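Local atomic coordinates of GDP-mannose-dependent alpha-(1-6)-phosphatidylinositol monomannoside mannosyltransferase (Corynebacterium glutamicum, PDB entry 3OKC), a protein that belongs to the glycosyltransferases of the GT-B fold, with two Rossmann-like domains facing each other across a cleft, and holds guanosine-5'-diphosphate in this crystal structure. Residues Thr7-Asn12 with Ile37-Ser42; Glu86-Trp91 with Gly109-Ile114; Val235-Tyr240 with Leu258-Tyr263. One frame throughout, in Å; residues are numbered along the deposited sequence.

Interaction 1. Residues Thr7-Asn12 with Ile37-Ser42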
# COMPACT_ATOMS: atom_id res chain seq x y z
N THR A 7 22.01 8.06 5.64
CA THR A 7 20.97 8.45 4.68
C THR A 7 20.16 9.66 5.16
O THR A 7 19.72 9.70 6.30
CB THR A 7 20.01 7.28 4.38
OG1 THR A 7 20.77 6.17 3.87
CG2 THR A 7 18.93 7.67 3.37
N LEU A 8 19.98 10.63 4.26
CA LEU A 8 19.03 11.72 4.45
C LEU A 8 17.80 11.46 3.60
O LEU A 8 17.90 11.33 2.38
CB LEU A 8 19.65 13.08 4.08
CG LEU A 8 18.79 14.35 4.12
CD1 LEU A 8 18.47 14.77 5.56
CD2 LEU A 8 19.46 15.49 3.37
N VAL A 9 16.64 11.36 4.24
CA VAL A 9 15.39 11.25 3.50
C VAL A 9 14.71 12.62 3.40
O VAL A 9 14.51 13.32 4.40
CB VAL A 9 14.47 10.05 3.96
CG1 VAL A 9 14.91 9.47 5.30
CG2 VAL A 9 12.99 10.42 3.96
N VAL A 10 14.41 13.00 2.16
CA VAL A 10 13.89 14.32 1.82
C VAL A 10 12.46 14.13 1.34
O VAL A 10 12.21 13.42 0.37
CB VAL A 10 14.74 14.99 0.69
CG1 VAL A 10 14.10 16.29 0.23
CG2 VAL A 10 16.18 15.21 1.15
N THR A 11 11.52 14.76 2.04
CA THR A 11 10.11 14.46 1.82
C THR A 11 9.18 15.61 2.20
O THR A 11 9.46 16.39 3.11
CB THR A 11 9.69 13.14 2.55
OG1 THR A 11 8.31 12.84 2.28
CG2 THR A 11 9.92 13.23 4.07
N ASN A 12 8.08 15.70 1.46
CA ASN A 12 6.97 16.57 1.81
C ASN A 12 5.90 15.78 2.55
O ASN A 12 4.97 16.36 3.11
CB ASN A 12 6.39 17.20 0.54
CG ASN A 12 5.32 18.24 0.84
OD1 ASN A 12 5.54 19.15 1.64
ND2 ASN A 12 4.17 18.11 0.20
N ILE A 37 20.10 7.48 9.98
CA ILE A 37 18.93 8.05 9.31
C ILE A 37 18.67 9.48 9.78
O ILE A 37 18.55 9.73 10.99
CB ILE A 37 17.65 7.20 9.57
CG1 ILE A 37 17.67 5.89 8.77
CG2 ILE A 37 16.37 8.01 9.30
CD1 ILE A 37 17.23 6.02 7.30
N VAL A 38 18.59 10.41 8.83
CA VAL A 38 18.12 11.77 9.11
C VAL A 38 16.98 12.09 8.15
O VAL A 38 17.03 11.73 6.98
CB VAL A 38 19.25 12.84 8.99
CG1 VAL A 38 18.77 14.21 9.48
CG2 VAL A 38 20.50 12.42 9.76
N VAL A 39 15.93 12.74 8.66
CA VAL A 39 14.79 13.12 7.83
C VAL A 39 14.73 14.64 7.67
O VAL A 39 14.97 15.38 8.63
CB VAL A 39 13.45 12.55 8.36
CG1 VAL A 39 12.27 12.95 7.46
CG2 VAL A 39 13.52 11.03 8.49
N PHE A 40 14.46 15.09 6.45
CA PHE A 40 14.24 16.50 6.14
C PHE A 40 12.82 16.60 5.60
O PHE A 40 12.53 16.16 4.48
CB PHE A 40 15.29 16.99 5.13
CG PHE A 40 15.20 18.47 4.80
CD1 PHE A 40 15.00 19.42 5.80
CD2 PHE A 40 15.38 18.91 3.49
CE1 PHE A 40 14.95 20.78 5.49
CE2 PHE A 40 15.33 20.27 3.17
CZ PHE A 40 15.11 21.20 4.17
N ALA A 41 11.93 17.17 6.41
CA ALA A 41 10.50 17.18 6.12
C ALA A 41 9.84 18.55 6.30
O ALA A 41 10.25 19.34 7.14
CB ALA A 41 9.79 16.13 6.99
N SER A 42 8.82 18.80 5.49
CA SER A 42 7.97 19.98 5.65
C SER A 42 7.13 19.89 6.92
O SER A 42 6.99 18.81 7.50
CB SER A 42 7.08 20.14 4.42
OG SER A 42 6.26 19.00 4.25
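Val9 and Phe40 share the shortest rung of a parallel strand pair, Phe40 N to Val9 O at 2.7 Å. Val38 N to Thr7 O, Val9 N to Val38 O and Thr11 N to Phe40 O are the other sound backbone bonds. Register is kept from Thr7 beside Ile37 to Thr11 beside Ala41, with strand directions only 19° apart. The ladder weakens at its C-terminal end, where the Ser42 N to Thr11 O bond is weak at 3.4 Å.

Side-chain polar bonding takes over there. Ser42 OG donates to Asn12 OD1 over 2.7 Å, arriving above the amide's carbonyl plane, 41° out of it. Met68 N is a second donor to the same oxygen, so two bonds grip OD1.

Apolar contacts fall on both faces. On one, Leu8 lies alongside Phe40: with CG anti to the backbone N (chi1 176°), its CD1 branch comes 3.9 Å from Phe40 CB and 4.0 Å from Val38 CG1. On the other, Val9 CG1 meets Val39 CG2 at 3.8 Å.

The pair opens and closes a beta-alpha-beta unit whose helix 20-29 covers Val9 and Val39 through Ile29. Helix 72-84 packs on Leu8 and Phe40, while strands 59-63 and 89-92 flank the pair.

Interaction 2. Residues Glu86-Trp91 with Gly109-Ile114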
# COMPACT_ATOMS: atom_id res chain seq x y z
N GLU A 86 27.31 14.64 7.23
CA GLU A 86 28.14 13.70 6.47
C GLU A 86 27.32 12.63 5.74
O GLU A 86 27.66 11.45 5.77
CB GLU A 86 29.21 13.07 7.37
CG GLU A 86 30.22 14.05 7.94
CD GLU A 86 30.98 13.49 9.12
OE1 GLU A 86 30.33 13.13 10.14
OE2 GLU A 86 32.23 13.40 9.05
N ILE A 87 26.26 13.08 5.07
CA ILE A 87 25.31 12.20 4.39
C ILE A 87 25.93 11.51 3.16
O ILE A 87 26.60 12.16 2.35
CB ILE A 87 24.02 12.97 4.00
CG1 ILE A 87 23.29 13.51 5.26
CG2 ILE A 87 23.09 12.14 3.12
CD1 ILE A 87 22.83 12.46 6.27
N ASP A 88 25.70 10.21 3.04
CA ASP A 88 26.17 9.41 1.91
C ASP A 88 25.06 9.15 0.88
O ASP A 88 25.29 9.28 -0.32
CB ASP A 88 26.73 8.06 2.40
CG ASP A 88 27.91 8.23 3.33
OD1 ASP A 88 28.96 8.72 2.88
OD2 ASP A 88 27.78 7.85 4.52
N ASN A 89 23.88 8.78 1.37
CA ASN A 89 22.70 8.56 0.52
C ASN A 89 21.67 9.67 0.71
O ASN A 89 21.34 10.02 1.84
CB ASN A 89 21.99 7.24 0.85
CG ASN A 89 22.93 6.06 0.93
OD1 ASN A 89 23.70 5.79 0.02
ND2 ASN A 89 22.83 5.32 2.03
N VAL A 90 21.13 10.18 -0.39
CA VAL A 90 19.97 11.06 -0.33
C VAL A 90 18.77 10.32 -0.91
O VAL A 90 18.80 9.90 -2.07
CB VAL A 90 20.21 12.41 -1.06
CG1 VAL A 90 18.92 13.24 -1.14
CG2 VAL A 90 21.30 13.19 -0.38
N TRP A 91 17.73 10.14 -0.09
CA TRP A 91 16.53 9.41 -0.50
C TRP A 91 15.33 10.35 -0.61
O TRP A 91 14.86 10.89 0.40
CB TRP A 91 16.24 8.26 0.49
CG TRP A 91 15.06 7.36 0.14
CD1 TRP A 91 14.45 7.22 -1.08
CD2 TRP A 91 14.39 6.44 1.02
NE1 TRP A 91 13.43 6.30 -1.01
CE2 TRP A 91 13.37 5.80 0.27
CE3 TRP A 91 14.54 6.11 2.38
CZ2 TRP A 91 12.52 4.84 0.83
CZ3 TRP A 91 13.68 5.16 2.93
CH2 TRP A 91 12.69 4.54 2.16
N GLY A 109 27.86 16.47 -2.35
CA GLY A 109 28.80 15.40 -2.01
C GLY A 109 28.22 14.02 -1.73
O GLY A 109 28.97 13.11 -1.37
N ALA A 110 26.91 13.86 -1.90
CA ALA A 110 26.26 12.55 -1.76
C ALA A 110 26.71 11.58 -2.85
O ALA A 110 26.72 11.94 -4.04
CB ALA A 110 24.74 12.70 -1.77
N SER A 111 27.08 10.37 -2.45
CA SER A 111 27.59 9.37 -3.39
C SER A 111 26.50 8.50 -4.02
O SER A 111 26.76 7.76 -4.97
CB SER A 111 28.68 8.51 -2.74
OG SER A 111 28.31 8.11 -1.44
N LYS A 112 25.28 8.60 -3.49
CA LYS A 112 24.14 7.86 -4.03
C LYS A 112 22.83 8.63 -3.82
O LYS A 112 22.54 9.10 -2.71
CB LYS A 112 24.04 6.47 -3.40
CG LYS A 112 22.95 5.58 -4.00
CD LYS A 112 22.81 4.26 -3.27
CE LYS A 112 23.96 3.33 -3.59
NZ LYS A 112 23.95 2.15 -2.70
N VAL A 113 22.04 8.74 -4.88
CA VAL A 113 20.72 9.35 -4.82
C VAL A 113 19.66 8.30 -5.17
O VAL A 113 19.72 7.66 -6.22
CB VAL A 113 20.59 10.59 -5.75
CG1 VAL A 113 19.20 11.20 -5.65
CG2 VAL A 113 21.65 11.64 -5.41
N ILE A 114 18.71 8.11 -4.25
CA ILE A 114 17.59 7.19 -4.44
C ILE A 114 16.30 8.00 -4.51
O ILE A 114 16.15 9.00 -3.79
CB ILE A 114 17.48 6.14 -3.27
CG1 ILE A 114 18.83 5.48 -2.96
CG2 ILE A 114 16.42 5.07 -3.57
CD1 ILE A 114 19.56 6.08 -1.78
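The backbone of Val90 bonds to Lys112 and Ile114, which lie on either side of Val113 along the partner strand, within a beta-alpha-beta crossover in which helix 102-108 connects neighbouring parallel strands 89-92 and 112-116 of a Rossmann-like sheet. Val90 N donates to Lys112 O at 2.9 Å and Val90 O accepts from Ile114 N at 2.8 Å, both bonds nearly straight. Packing is close on both faces of this part. Val90 CG2 rests 3.7 Å from Ala110 CB, and on the other face Asn89 lies beside Lys112, its OD1 3.5 Å from Lys112 CB. The polar ends of these two turn to other partners: Asn89 OD1 to Arg5, and Lys112 NZ to the carbonyls of Ile375 and Ser378.

Toward the partly exposed Asp88 and Ser111 the pairing is looser. One carbonyl, Asp88 O, serves two consecutive amides, Ser111 N at 3.0 Å and Lys112 N at 3.2 Å. Both donors lie in its carbonyl plane, but the angles at hydrogen, 130° and 143°, mark bent bonds.

At the buried end Trp91 crosses Ile114. Its CG stands anti to the backbone N (chi1 -176°), which helps bring CD1 to 3.8 Å from Ile114 CG2, with Ile114 O in the indole plane at the ring edge.

Interaction 3. Residues Val235-Tyr240 with Leu258-Tyr263. With GDP (guanosine-5'-diphosphate), chain B.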
# COMPACT_ATOMS: atom_id res chain seq x y z
N VAL A 235 -16.31 -2.69 4.54
CA VAL A 235 -15.59 -1.90 5.53
C VAL A 235 -14.86 -0.77 4.82
O VAL A 235 -14.05 -1.01 3.91
CB VAL A 235 -14.60 -2.77 6.37
CG1 VAL A 235 -13.83 -1.91 7.38
CG2 VAL A 235 -15.32 -3.91 7.08
N GLY A 236 -15.17 0.46 5.23
CA GLY A 236 -14.57 1.64 4.64
C GLY A 236 -15.58 2.76 4.42
O GLY A 236 -16.78 2.57 4.60
N SER A 237 -15.06 3.92 4.02
CA SER A 237 -15.90 5.06 3.66
C SER A 237 -15.48 5.63 2.31
O SER A 237 -14.39 5.31 1.80
CB SER A 237 -15.81 6.14 4.75
OG SER A 237 -14.47 6.54 4.96
N GLY A 238 -16.34 6.44 1.71
CA GLY A 238 -16.05 7.07 0.43
C GLY A 238 -17.29 7.59 -0.27
O GLY A 238 -18.41 7.27 0.12
N ARG A 239 -17.06 8.38 -1.32
CA ARG A 239 -18.12 9.07 -2.06
C ARG A 239 -19.16 8.14 -2.71
O ARG A 239 -20.31 8.53 -2.92
CB ARG A 239 -17.51 9.99 -3.12
CG ARG A 239 -16.72 9.27 -4.22
CD ARG A 239 -16.39 10.19 -5.38
NE ARG A 239 -16.36 9.48 -6.66
CZ ARG A 239 -15.28 8.91 -7.19
NH1 ARG A 239 -15.37 8.30 -8.37
NH2 ARG A 239 -14.12 8.93 -6.54
N TYR A 240 -18.73 6.91 -3.01
CA TYR A 240 -19.52 5.93 -3.76
C TYR A 240 -20.52 5.17 -2.88
O TYR A 240 -21.31 4.37 -3.39
CB TYR A 240 -18.57 4.96 -4.46
CG TYR A 240 -19.11 4.20 -5.66
CD1 TYR A 240 -19.80 4.85 -6.69
CD2 TYR A 240 -18.86 2.83 -5.79
CE1 TYR A 240 -20.27 4.13 -7.80
CE2 TYR A 240 -19.32 2.12 -6.89
CZ TYR A 240 -20.01 2.77 -7.89
OH TYR A 240 -20.45 2.04 -8.97
N LEU A 258 -20.45 -1.40 7.26
CA LEU A 258 -19.93 -1.19 8.60
C LEU A 258 -19.26 0.17 8.80
O LEU A 258 -18.93 0.54 9.93
CB LEU A 258 -18.96 -2.32 8.98
CG LEU A 258 -19.48 -3.76 9.04
CD1 LEU A 258 -18.41 -4.69 9.57
CD2 LEU A 258 -20.75 -3.88 9.89
N GLY A 259 -19.08 0.91 7.71
CA GLY A 259 -18.42 2.21 7.77
C GLY A 259 -16.93 2.05 8.05
O GLY A 259 -16.40 0.94 7.97
N ARG A 260 -16.27 3.15 8.37
CA ARG A 260 -14.84 3.12 8.65
C ARG A 260 -14.60 2.65 10.08
O ARG A 260 -15.01 3.32 11.04
CB ARG A 260 -14.20 4.48 8.39
CG ARG A 260 -12.77 4.37 7.89
CD ARG A 260 -12.05 5.71 7.88
NE ARG A 260 -10.66 5.53 7.47
CZ ARG A 260 -9.66 5.24 8.30
NH1 ARG A 260 -9.88 5.12 9.60
NH2 ARG A 260 -8.43 5.09 7.82
N LEU A 261 -13.96 1.50 10.22
CA LEU A 261 -13.75 0.88 11.53
C LEU A 261 -12.44 1.31 12.16
O LEU A 261 -11.48 1.65 11.46
CB LEU A 261 -13.79 -0.65 11.43
CG LEU A 261 -15.10 -1.37 11.07
CD1 LEU A 261 -14.84 -2.87 10.97
CD2 LEU A 261 -16.21 -1.07 12.06
N GLU A 262 -12.39 1.27 13.49
CA GLU A 262 -11.13 1.45 14.22
C GLU A 262 -10.12 0.40 13.77
O GLU A 262 -10.49 -0.72 13.38
CB GLU A 262 -11.36 1.37 15.73
N TYR A 263 -8.84 0.76 13.83
CA TYR A 263 -7.74 -0.09 13.37
C TYR A 263 -7.81 -1.55 13.84
O TYR A 263 -7.77 -2.46 13.02
CB TYR A 263 -6.40 0.54 13.77
CG TYR A 263 -5.17 -0.16 13.22
CD1 TYR A 263 -4.94 -0.23 11.85
CD2 TYR A 263 -4.23 -0.72 14.09
CE1 TYR A 263 -3.81 -0.87 11.35
CE2 TYR A 263 -3.09 -1.35 13.60
CZ TYR A 263 -2.89 -1.42 12.22
OH TYR A 263 -1.76 -2.05 11.73
PB GDP B . -5.05 2.42 -1.54
O1B GDP B . -5.58 3.22 -0.44
O2B GDP B . -3.87 2.75 -1.77
O3B GDP B . -5.73 2.67 -2.56
O3A GDP B . -5.14 1.00 -1.23
PA GDP B . -4.31 0.25 -0.28
O1A GDP B . -3.13 0.19 -0.69
O2A GDP B . -4.76 -0.92 -0.20
O5' GDP B . -4.32 0.87 1.03
C5' GDP B . -5.50 0.90 1.84
C4' GDP B . -5.14 1.02 3.32
O4' GDP B . -6.22 1.65 4.04
C3' GDP B . -4.93 -0.36 3.92
O3' GDP B . -3.76 -0.37 4.74
C2' GDP B . -6.16 -0.60 4.79
O2' GDP B . -5.83 -1.35 5.96
C1' GDP B . -6.64 0.81 5.12
N9 GDP B . -8.12 0.82 5.34
C8 GDP B . -9.09 0.66 4.41
N7 GDP B . -10.30 0.74 5.02
C5 GDP B . -10.08 0.94 6.34
C6 GDP B . -10.91 1.09 7.45
O6 GDP B . -12.15 1.05 7.31
N1 GDP B . -10.37 1.29 8.67
C2 GDP B . -9.03 1.34 8.84
N2 GDP B . -8.50 1.54 10.07
N3 GDP B . -8.20 1.20 7.78
C4 GDP B . -8.70 0.99 6.53
O HOH W 1 -19.01 0.81 4.70
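Gly236 N donates to Gly259 O at 3.0 Å, the one direct hydrogen bond between the two segments. It approaches 68° out of the carbonyl plane, so this is no regular strand rung; a water bridges Gly236 O and Gly259 N beside it. Val235 fills in with apolar packing, CG2 against Leu258 CD1 and CG1 against Leu261 CD1, and its CG1 also comes 3.4 Å from O6 of GDP.

Arg260 runs past Ser237 and along the guanine. Its CB sits near Ser237 OG and GDP O6 together. CG moves onto the base, 3.4 Å from O6, while CD keeps to Ser237 OG at 3.9 Å. Extended from CG to NE, the chain reaches alongside the base, and the last torsion (chi4 -87°) turns the guanidinium face toward it. CZ then lies 4.0 Å from C2; NH1 is nearest N2 and C2, and NH2 nearest N3 and C2. One face lies over the C2 side of the base, with C2 offset toward the group's rim.

The base edge is read by backbone. Leu261 O accepts from N1 at 3.0 Å and from N2 at 3.3 Å, whereas Leu261 N to O6, at 3.5 Å, is weak. Lys211 and Glu298 supply further bonds to GDP. A base held by loops following parallel strands is the nucleotide site expected of the C-terminal Rossmann-like domain of a GT-B glycosyltransferase.

In the fold
Interactions 1 and 2 belong to a single seven-stranded parallel sheet, with centres about 12 Å apart, and follow one another along the chain. They meet where strands 7-11 and 89-92 are neighbours: Leu8 O and Trp91 N, 2.7 Å apart, and Val10 N and Trp91 O, at 2.8 Å, are probable hydrogen bonds. The strand order there is therefore 37-42, 7-11, 89-92, 112-116. Interaction 3 comes last, at the C-terminal ends of neighbouring strands 231-235 and 255-259 of the other domain's six-stranded sheet; its centre lies about 32 Å from that of interaction 1 and about 40 Å from that of interaction 2, touching neither. The first two thus join four adjacent strands of the N-terminal sheet, and the third lines the GDP site in the C-terminal half.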